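PDB 4RY1: periplasmic solute binding protein from Pectobacterium atrosepticum, which probably binds a sugar in the periplasm and delivers it to an ABC-type transporter. Local coordinates for residues 192-206 and 394-407. Residues are numbered along the deposited sequence; the frame is centred on the assembly and turned at random.
Sequences KQSIAYSRDQVRELF and VADDFLSGANRILK
R203 and D396 form a side-on salt bridge between helix 199-206 and helix 394-407. R203 NE donates to D396 OD1 at 3.1 Å, and R203 NH2 meets the syn lone pair of D396 OD2 at 2.9 Å. The guanidinium and carboxylate planes lie 16° apart, and bonds to two different oxygens restrain rotation of the carboxylate. R199 NE lies 3.7 Å above the centre of the R203 guanidinium. The R199 guanidinium pairs with D200 OD1. D396 and D200 probably ease the closeness of the two arginines. A water links R199 O to D396 OD1.

At the strand end, I195 N gives N403 OD1 a nearly straight bond of 2.7 Å, in the carbonyl plane. N403 CG lies anti to its carbonyl carbon (chi1 -80°), which carries the amide toward the strand. N403 ND2 reaches I195 O through a second water. Beyond the strand, K407 NZ donates to Q193 OE1 at 2.9 Å, from above the amide plane.

Apolar side chains pack between and beside these bonds. L399 CD1 packs on I195 CB at 3.6 Å, and A402 and L406 also touch I195. V202 CG1 meets the edge of the F398 ring. A395 CB touches F206 CD2 at 3.6 Å. F206 turns its edge to the face of F398 in an offset edge-to-face pair. F206 also meets W377 of helix 371-385.

The contact joins strand 194-195 and the start of helix 199-214 to the last helix, 391-409. Its chemistry is mixed: a charged pair, an amide-to-backbone bond and water-bridged carbonyls accompany apolar packing.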
ATOM      1  N   LYS A 192      -2.816 -21.416 -11.902  1.00 26.23           N
ATOM      2  CA  LYS A 192      -4.154 -22.037 -11.872  1.00 28.31           C
ATOM      3  C   LYS A 192      -5.302 -21.032 -12.011  1.00 32.48           C
ATOM      4  O   LYS A 192      -6.466 -21.424 -12.117  1.00 46.30           O
ATOM      5  CB  LYS A 192      -4.352 -22.846 -10.591  1.00 48.49           C
ATOM      6  CG  LYS A 192      -3.413 -24.028 -10.408  1.00 98.21           C
ATOM      7  CD  LYS A 192      -3.995 -24.974  -9.360  1.00127.45           C
ATOM      8  CE  LYS A 192      -2.991 -25.893  -8.670  1.00 79.26           C
ATOM      9  NZ  LYS A 192      -1.690 -26.103  -9.359  1.00103.27           N
ATOM     10  N   GLN A 193      -4.960 -19.738 -11.987  1.00 23.58           N
ATOM     11  CA  GLN A 193      -5.924 -18.621 -12.046  1.00 25.90           C
ATOM     12  C   GLN A 193      -6.957 -18.760 -10.950  1.00 22.67           C
ATOM     13  O   GLN A 193      -8.157 -18.608 -11.177  1.00 26.55           O
ATOM     14  CB  GLN A 193      -6.578 -18.549 -13.417  1.00 28.66           C
ATOM     15  CG  GLN A 193      -5.503 -18.417 -14.468  1.00 28.33           C
ATOM     16  CD  GLN A 193      -5.971 -18.336 -15.895  1.00 48.18           C
ATOM     17  OE1 GLN A 193      -7.158 -18.459 -16.210  1.00 69.15           O
ATOM     18  NE2 GLN A 193      -5.011 -18.135 -16.790  1.00 65.22           N
ATOM     19  N   SER A 194      -6.452 -19.010  -9.744  0.50 20.57           N
ATOM     20  CA  SER A 194      -7.283 -19.421  -8.620  0.50 21.04           C
ATOM     21  C   SER A 194      -6.702 -19.041  -7.276  0.50 21.99           C
ATOM     22  O   SER A 194      -5.523 -18.687  -7.149  0.50 22.79           O
ATOM     23  CB  SER A 194      -7.502 -20.951  -8.641  0.50 22.80           C
ATOM     24  OG  SER A 194      -8.181 -21.374  -9.813  0.50 27.68           O
ATOM     25  N   ILE A 195      -7.570 -19.111  -6.277  1.00 22.53           N
ATOM     26  CA  ILE A 195      -7.146 -19.045  -4.892  1.00 22.00           C
ATOM     27  C   ILE A 195      -6.283 -20.298  -4.603  1.00 23.75           C
ATOM     28  O   ILE A 195      -6.635 -21.420  -4.977  1.00 26.79           O
ATOM     29  CB  ILE A 195      -8.367 -18.956  -3.941  1.00 22.35           C
ATOM     30  CG1 ILE A 195      -9.111 -17.621  -4.101  1.00 19.74           C
ATOM     31  CG2 ILE A 195      -7.959 -19.169  -2.488  1.00 23.04           C
ATOM     32  CD1 ILE A 195      -8.342 -16.398  -3.634  1.00 22.27           C
ATOM     33  N   ALA A 196      -5.133 -20.079  -3.979  1.00 21.64           N
ATOM     34  CA  ALA A 196      -4.189 -21.151  -3.631  1.00 21.11           C
ATOM     35  C   ALA A 196      -4.568 -21.891  -2.340  1.00 21.88           C
ATOM     36  O   ALA A 196      -4.198 -23.057  -2.131  1.00 27.43           O
ATOM     37  CB  ALA A 196      -2.781 -20.599  -3.509  1.00 21.80           C
ATOM     38  N   TYR A 197      -5.265 -21.191  -1.455  1.00 23.17           N
ATOM     39  CA  TYR A 197      -5.768 -21.803  -0.217  1.00 22.39           C
ATOM     40  C   TYR A 197      -6.793 -22.888  -0.544  1.00 22.60           C
ATOM     41  O   TYR A 197      -7.625 -22.736  -1.433  1.00 23.10           O
ATOM     42  CB  TYR A 197      -6.408 -20.763   0.722  1.00 20.90           C
ATOM     43  CG  TYR A 197      -5.519 -19.649   1.235  1.00 20.05           C
ATOM     44  CD1 TYR A 197      -4.140 -19.723   1.207  1.00 21.57           C
ATOM     45  CD2 TYR A 197      -6.088 -18.510   1.776  1.00 21.63           C
ATOM     46  CE1 TYR A 197      -3.345 -18.680   1.678  1.00 19.64           C
ATOM     47  CE2 TYR A 197      -5.312 -17.469   2.245  1.00 20.30           C
ATOM     48  CZ  TYR A 197      -3.944 -17.552   2.199  1.00 24.17           C
ATOM     49  OH  TYR A 197      -3.208 -16.495   2.666  1.00 20.03           O
ATOM     50  N   SER A 198      -6.698 -23.998   0.173  1.00 25.37           N
ATOM     51  CA  SER A 198      -7.747 -25.011   0.154  1.00 24.76           C
ATOM     52  C   SER A 198      -9.049 -24.467   0.748  1.00 26.65           C
ATOM     53  O   SER A 198      -9.070 -23.410   1.397  1.00 25.43           O
ATOM     54  CB  SER A 198      -7.311 -26.214   0.988  1.00 30.25           C
ATOM     55  OG  SER A 198      -7.202 -25.849   2.362  1.00 28.71           O
ATOM     56  N   ARG A 199     -10.129 -25.209   0.555  1.00 26.45           N
ATOM     57  CA  ARG A 199     -11.406 -24.846   1.164  1.00 24.09           C
ATOM     58  C   ARG A 199     -11.217 -24.631   2.671  1.00 25.64           C
ATOM     59  O   ARG A 199     -11.720 -23.664   3.243  1.00 29.24           O
ATOM     60  CB  ARG A 199     -12.456 -25.925   0.927  1.00 30.69           C
ATOM     61  CG  ARG A 199     -13.739 -25.700   1.721  1.00 33.03           C
ATOM     62  CD  ARG A 199     -14.466 -27.006   1.980  1.00 44.57           C
ATOM     63  NE  ARG A 199     -13.849 -27.786   3.050  1.00 57.92           N
ATOM     64  CZ  ARG A 199     -14.315 -28.960   3.467  1.00 76.90           C
ATOM     65  NH1 ARG A 199     -13.701 -29.615   4.443  1.00 62.56           N
ATOM     66  NH2 ARG A 199     -15.402 -29.478   2.907  1.00 59.86           N
ATOM     67  N   ASP A 200     -10.495 -25.543   3.316  1.00 28.62           N
ATOM     68  CA  ASP A 200     -10.202 -25.442   4.759  1.00 24.84           C
ATOM     69  C   ASP A 200      -9.379 -24.215   5.151  1.00 31.31           C
ATOM     70  O   ASP A 200      -9.619 -23.577   6.182  1.00 26.84           O
ATOM     71  CB  ASP A 200      -9.514 -26.717   5.256  1.00 29.64           C
ATOM     72  CG  ASP A 200     -10.498 -27.849   5.510  1.00 43.59           C
ATOM     73  OD1 ASP A 200     -11.715 -27.662   5.257  1.00 32.59           O
ATOM     74  OD2 ASP A 200     -10.050 -28.931   5.947  1.00 47.03           O
ATOM     75  N   GLN A 201      -8.414 -23.874   4.321  1.00 26.84           N
ATOM     76  CA  GLN A 201      -7.588 -22.687   4.568  1.00 22.79           C
ATOM     77  C   GLN A 201      -8.343 -21.353   4.421  1.00 20.71           C
ATOM     78  O   GLN A 201      -8.108 -20.417   5.183  1.00 24.44           O
ATOM     79  CB  GLN A 201      -6.356 -22.731   3.681  1.00 23.58           C
ATOM     80  CG  GLN A 201      -5.377 -23.779   4.171  1.00 22.97           C
ATOM     81  CD  GLN A 201      -4.220 -24.010   3.217  1.00 21.79           C
ATOM     82  OE1 GLN A 201      -4.395 -24.014   1.991  1.00 27.34           O
ATOM     83  NE2 GLN A 201      -3.042 -24.236   3.778  1.00 25.12           N
ATOM     84  N   VAL A 202      -9.253 -21.292   3.467  1.00 21.21           N
ATOM     85  CA  VAL A 202     -10.147 -20.125   3.314  1.00 20.49           C
ATOM     86  C   VAL A 202     -11.033 -20.005   4.564  1.00 22.88           C
ATOM     87  O   VAL A 202     -11.245 -18.919   5.086  1.00 22.17           O
ATOM     88  CB  VAL A 202     -10.983 -20.178   2.034  1.00 24.21           C
ATOM     89  CG1 VAL A 202     -11.910 -18.988   1.963  1.00 24.21           C
ATOM     90  CG2 VAL A 202     -10.055 -20.194   0.817  1.00 21.85           C
ATOM     91  N   ARG A 203     -11.544 -21.123   5.064  1.00 24.85           N
ATOM     92  CA  ARG A 203     -12.250 -21.087   6.367  1.00 22.53           C
ATOM     93  C   ARG A 203     -11.431 -20.556   7.538  1.00 22.30           C
ATOM     94  O   ARG A 203     -11.930 -19.807   8.377  1.00 25.49           O
ATOM     95  CB  ARG A 203     -12.748 -22.463   6.735  1.00 31.29           C
ATOM     96  CG  ARG A 203     -13.948 -22.831   5.927  1.00 25.48           C
ATOM     97  CD  ARG A 203     -14.254 -24.306   6.080  1.00 32.78           C
ATOM     98  NE  ARG A 203     -15.371 -24.673   5.224  1.00 30.57           N
ATOM     99  CZ  ARG A 203     -16.027 -25.825   5.309  1.00 42.18           C
ATOM    100  NH1 ARG A 203     -15.672 -26.740   6.205  1.00 31.80           N
ATOM    101  NH2 ARG A 203     -17.039 -26.067   4.488  1.00 30.50           N
ATOM    102  N   GLU A 204     -10.182 -20.984   7.587  1.00 24.93           N
ATOM    103  CA  GLU A 204      -9.230 -20.556   8.591  1.00 25.80           C
ATOM    104  C   GLU A 204      -8.981 -19.049   8.479  1.00 24.35           C
ATOM    105  O   GLU A 204      -8.841 -18.371   9.490  1.00 25.05           O
ATOM    106  CB  GLU A 204      -7.926 -21.349   8.444  1.00 25.44           C
ATOM    107  CG  GLU A 204      -6.855 -21.001   9.465  1.00 25.33           C
ATOM    108  CD  GLU A 204      -5.664 -21.936   9.428  1.00 19.95           C
ATOM    109  OE1 GLU A 204      -5.568 -22.743   8.475  1.00 27.68           O
ATOM    110  OE2 GLU A 204      -4.797 -21.810  10.318  1.00 26.35           O
ATOM    111  N   LEU A 205      -8.958 -18.543   7.244  1.00 21.09           N
ATOM    112  CA  LEU A 205      -8.746 -17.111   6.976  1.00 20.91           C
ATOM    113  C   LEU A 205      -9.915 -16.299   7.527  1.00 20.82           C
ATOM    114  O   LEU A 205      -9.717 -15.303   8.242  1.00 20.46           O
ATOM    115  CB  LEU A 205      -8.579 -16.860   5.471  1.00 19.96           C
ATOM    116  CG  LEU A 205      -8.507 -15.390   5.045  1.00 19.50           C
ATOM    117  CD1 LEU A 205      -7.224 -14.731   5.524  1.00 23.04           C
ATOM    118  CD2 LEU A 205      -8.663 -15.307   3.536  1.00 18.95           C
ATOM    119  N   PHE A 206     -11.132 -16.722   7.197  1.00 18.66           N
ATOM    120  CA  PHE A 206     -12.327 -16.090   7.782  1.00 20.37           C
ATOM    121  C   PHE A 206     -12.397 -16.276   9.295  1.00 21.12           C
ATOM    122  O   PHE A 206     -12.809 -15.369  10.026  1.00 22.83           O
ATOM    123  CB  PHE A 206     -13.611 -16.516   7.085  1.00 21.08           C
ATOM    124  CG  PHE A 206     -13.831 -15.822   5.780  1.00 20.50           C
ATOM    125  CD1 PHE A 206     -14.439 -14.570   5.725  1.00 19.02           C
ATOM    126  CD2 PHE A 206     -13.353 -16.377   4.604  1.00 21.86           C
ATOM    127  CE1 PHE A 206     -14.614 -13.924   4.504  1.00 20.82           C
ATOM    128  CE2 PHE A 206     -13.508 -15.730   3.390  1.00 21.95           C
ATOM    129  CZ  PHE A 206     -14.149 -14.509   3.333  1.00 18.46           C
ATOM    130  N   VAL A 394     -19.974 -18.603   4.282  1.00 28.25           N
ATOM    131  CA  VAL A 394     -19.444 -17.318   3.791  1.00 27.10           C
ATOM    132  C   VAL A 394     -18.080 -17.547   3.124  1.00 24.49           C
ATOM    133  O   VAL A 394     -17.811 -17.079   2.014  1.00 26.00           O
ATOM    134  CB  VAL A 394     -19.376 -16.284   4.936  1.00 24.82           C
ATOM    135  CG1 VAL A 394     -18.585 -15.026   4.533  1.00 23.51           C
ATOM    136  CG2 VAL A 394     -20.783 -15.902   5.360  1.00 27.09           C
ATOM    137  N   ALA A 395     -17.256 -18.327   3.801  1.00 24.50           N
ATOM    138  CA  ALA A 395     -15.933 -18.676   3.292  1.00 25.80           C
ATOM    139  C   ALA A 395     -15.983 -19.465   1.988  1.00 27.47           C
ATOM    140  O   ALA A 395     -15.348 -19.099   0.999  1.00 24.75           O
ATOM    141  CB  ALA A 395     -15.174 -19.453   4.343  1.00 24.54           C
ATOM    142  N   ASP A 396     -16.746 -20.545   1.975  1.00 28.14           N
ATOM    143  CA  ASP A 396     -16.869 -21.341   0.758  1.00 27.60           C
ATOM    144  C   ASP A 396     -17.409 -20.488  -0.414  1.00 24.10           C
ATOM    145  O   ASP A 396     -16.989 -20.655  -1.557  1.00 32.58           O
ATOM    146  CB  ASP A 396     -17.792 -22.546   0.969  1.00 31.92           C
ATOM    147  CG  ASP A 396     -17.288 -23.533   2.023  1.00 29.14           C
ATOM    148  OD1 ASP A 396     -16.167 -23.412   2.561  1.00 31.48           O
ATOM    149  OD2 ASP A 396     -18.057 -24.477   2.322  1.00 36.23           O
ATOM    150  N   ASP A 397     -18.368 -19.610  -0.130  1.00 26.54           N
ATOM    151  CA  ASP A 397     -18.919 -18.714  -1.158  1.00 24.66           C
ATOM    152  C   ASP A 397     -17.883 -17.693  -1.626  1.00 24.71           C
ATOM    153  O   ASP A 397     -17.832 -17.344  -2.807  1.00 25.92           O
ATOM    154  CB  ASP A 397     -20.166 -17.978  -0.673  1.00 25.36           C
ATOM    155  CG  ASP A 397     -21.369 -18.903  -0.506  1.00 43.91           C
ATOM    156  OD1 ASP A 397     -21.260 -20.132  -0.750  1.00 41.45           O
ATOM    157  OD2 ASP A 397     -22.439 -18.386  -0.134  1.00 41.64           O
ATOM    158  N   PHE A 398     -17.066 -17.221  -0.691  1.00 25.17           N
ATOM    159  CA  PHE A 398     -15.964 -16.334  -1.064  1.00 24.37           C
ATOM    160  C   PHE A 398     -15.031 -17.074  -2.035  1.00 24.03           C
ATOM    161  O   PHE A 398     -14.657 -16.546  -3.073  1.00 23.33           O
ATOM    162  CB  PHE A 398     -15.186 -15.810   0.150  1.00 22.73           C
ATOM    163  CG  PHE A 398     -13.920 -15.085  -0.227  1.00 23.11           C
ATOM    164  CD1 PHE A 398     -13.957 -13.746  -0.623  1.00 21.54           C
ATOM    165  CD2 PHE A 398     -12.708 -15.745  -0.223  1.00 22.05           C
ATOM    166  CE1 PHE A 398     -12.795 -13.085  -1.003  1.00 20.50           C
ATOM    167  CE2 PHE A 398     -11.550 -15.092  -0.597  1.00 22.18           C
ATOM    168  CZ  PHE A 398     -11.589 -13.757  -0.980  1.00 18.65           C
ATOM    169  N   LEU A 399     -14.688 -18.307  -1.702  1.00 26.27           N
ATOM    170  CA  LEU A 399     -13.781 -19.085  -2.549  1.00 23.80           C
ATOM    171  C   LEU A 399     -14.291 -19.247  -3.990  1.00 25.91           C
ATOM    172  O   LEU A 399     -13.548 -19.026  -4.930  1.00 26.49           O
ATOM    173  CB  LEU A 399     -13.518 -20.443  -1.909  1.00 22.65           C
ATOM    174  CG  LEU A 399     -12.698 -21.430  -2.741  1.00 23.38           C
ATOM    175  CD1 LEU A 399     -11.337 -20.847  -3.105  1.00 25.87           C
ATOM    176  CD2 LEU A 399     -12.547 -22.723  -1.954  1.00 40.04           C
ATOM    177  N   SER A 400     -15.544 -19.653  -4.154  1.00 25.71           N
ATOM    178  CA  SER A 400     -16.116 -19.833  -5.499  1.00 27.77           C
ATOM    179  C   SER A 400     -16.195 -18.499  -6.264  1.00 25.06           C
ATOM    180  O   SER A 400     -15.854 -18.430  -7.438  1.00 30.05           O
ATOM    181  CB  SER A 400     -17.489 -20.532  -5.433  1.00 37.72           C
ATOM    182  OG  SER A 400     -18.347 -19.912  -4.499  1.00 85.35           O
ATOM    183  N   GLY A 401     -16.626 -17.437  -5.589  1.00 25.83           N
ATOM    184  CA  GLY A 401     -16.749 -16.131  -6.255  1.00 25.01           C
ATOM    185  C   GLY A 401     -15.383 -15.540  -6.608  1.00 22.88           C
ATOM    186  O   GLY A 401     -15.182 -14.952  -7.688  1.00 20.73           O
ATOM    187  N   ALA A 402     -14.446 -15.695  -5.680  1.00 20.72           N
ATOM    188  CA  ALA A 402     -13.063 -15.244  -5.887  1.00 22.97           C
ATOM    189  C   ALA A 402     -12.466 -15.955  -7.099  1.00 23.76           C
ATOM    190  O   ALA A 402     -11.834 -15.332  -7.958  1.00 20.62           O
ATOM    191  CB  ALA A 402     -12.209 -15.481  -4.650  1.00 20.87           C
ATOM    192  N   ASN A 403     -12.714 -17.258  -7.193  1.00 22.37           N
ATOM    193  CA  ASN A 403     -12.177 -18.031  -8.321  1.00 22.54           C
ATOM    194  C   ASN A 403     -12.773 -17.590  -9.666  1.00 22.97           C
ATOM    195  O   ASN A 403     -12.049 -17.510 -10.661  1.00 24.93           O
ATOM    196  CB  ASN A 403     -12.323 -19.530  -8.094  1.00 24.04           C
ATOM    197  CG  ASN A 403     -11.247 -20.085  -7.169  1.00 21.21           C
ATOM    198  OD1 ASN A 403     -10.195 -19.460  -6.973  1.00 26.59           O
ATOM    199  ND2 ASN A 403     -11.493 -21.264  -6.603  1.00 26.58           N
ATOM    200  N   ARG A 404     -14.069 -17.274  -9.690  1.00 23.12           N
ATOM    201  CA  ARG A 404     -14.686 -16.674 -10.895  1.00 28.15           C
ATOM    202  C   ARG A 404     -14.002 -15.357 -11.271  1.00 23.30           C
ATOM    203  O   ARG A 404     -13.706 -15.133 -12.424  1.00 23.25           O
ATOM    204  CB  ARG A 404     -16.205 -16.467 -10.752  1.00 23.79           C
ATOM    205  CG  ARG A 404     -16.998 -17.777 -10.652  1.00 28.06           C
ATOM    206  CD  ARG A 404     -18.504 -17.566 -10.561  1.00 50.28           C
ATOM    207  NE  ARG A 404     -19.001 -17.150  -9.243  1.00 76.83           N
ATOM    208  CZ  ARG A 404     -19.199 -17.959  -8.201  1.00 53.82           C
ATOM    209  NH1 ARG A 404     -18.909 -19.253  -8.274  1.00 97.17           N
ATOM    210  NH2 ARG A 404     -19.677 -17.464  -7.063  1.00 40.22           N
ATOM    211  N   ILE A 405     -13.762 -14.500 -10.285  1.00 22.90           N
ATOM    212  CA  ILE A 405     -13.110 -13.202 -10.536  1.00 20.13           C
ATOM    213  C   ILE A 405     -11.715 -13.398 -11.128  1.00 20.63           C
ATOM    214  O   ILE A 405     -11.347 -12.768 -12.111  1.00 19.37           O
ATOM    215  CB  ILE A 405     -13.012 -12.355  -9.251  1.00 18.73           C
ATOM    216  CG1 ILE A 405     -14.397 -11.866  -8.838  1.00 20.24           C
ATOM    217  CG2 ILE A 405     -12.072 -11.160  -9.450  1.00 18.06           C
ATOM    218  CD1 ILE A 405     -14.516 -11.477  -7.383  1.00 21.63           C
ATOM    219  N   LEU A 406     -10.951 -14.295 -10.513  1.00 18.20           N
ATOM    220  CA  LEU A 406      -9.569 -14.556 -10.935  1.00 20.60           C
ATOM    221  C   LEU A 406      -9.452 -15.164 -12.326  1.00 20.25           C
ATOM    222  O   LEU A 406      -8.503 -14.893 -13.045  1.00 21.64           O
ATOM    223  CB  LEU A 406      -8.826 -15.389  -9.888  1.00 19.37           C
ATOM    224  CG  LEU A 406      -8.618 -14.694  -8.529  1.00 20.96           C
ATOM    225  CD1 LEU A 406      -7.943 -15.654  -7.572  1.00 23.94           C
ATOM    226  CD2 LEU A 406      -7.786 -13.409  -8.589  1.00 21.41           C
ATOM    227  N   LYS A 407     -10.421 -15.974 -12.717  1.00 25.73           N
ATOM    228  CA  LYS A 407     -10.394 -16.526 -14.075  1.00 24.01           C
ATOM    229  C   LYS A 407     -10.576 -15.442 -15.138  1.00 25.76           C
ATOM    230  O   LYS A 407     -10.086 -15.553 -16.254  1.00 29.43           O
ATOM    231  CB  LYS A 407     -11.436 -17.625 -14.208  1.00 30.30           C
ATOM    232  CG  LYS A 407     -10.854 -18.956 -13.772  1.00 52.86           C
ATOM    233  CD  LYS A 407     -10.154 -19.608 -14.955  1.00 72.19           C
ATOM    234  CE  LYS A 407      -9.136 -20.668 -14.569  1.00 81.33           C
ATOM    235  NZ  LYS A 407      -8.316 -21.058 -15.756  1.00 54.18           N
TER
HETATM  236  O   HOH W   1     -10.538 -19.912 -10.937  1.00 36.35           O
HETATM  237  O   HOH W   2      -9.113 -22.632  -5.451  1.00 28.25           O
HETATM  238  O   HOH W   3     -13.704 -22.099   2.024  1.00 34.75           O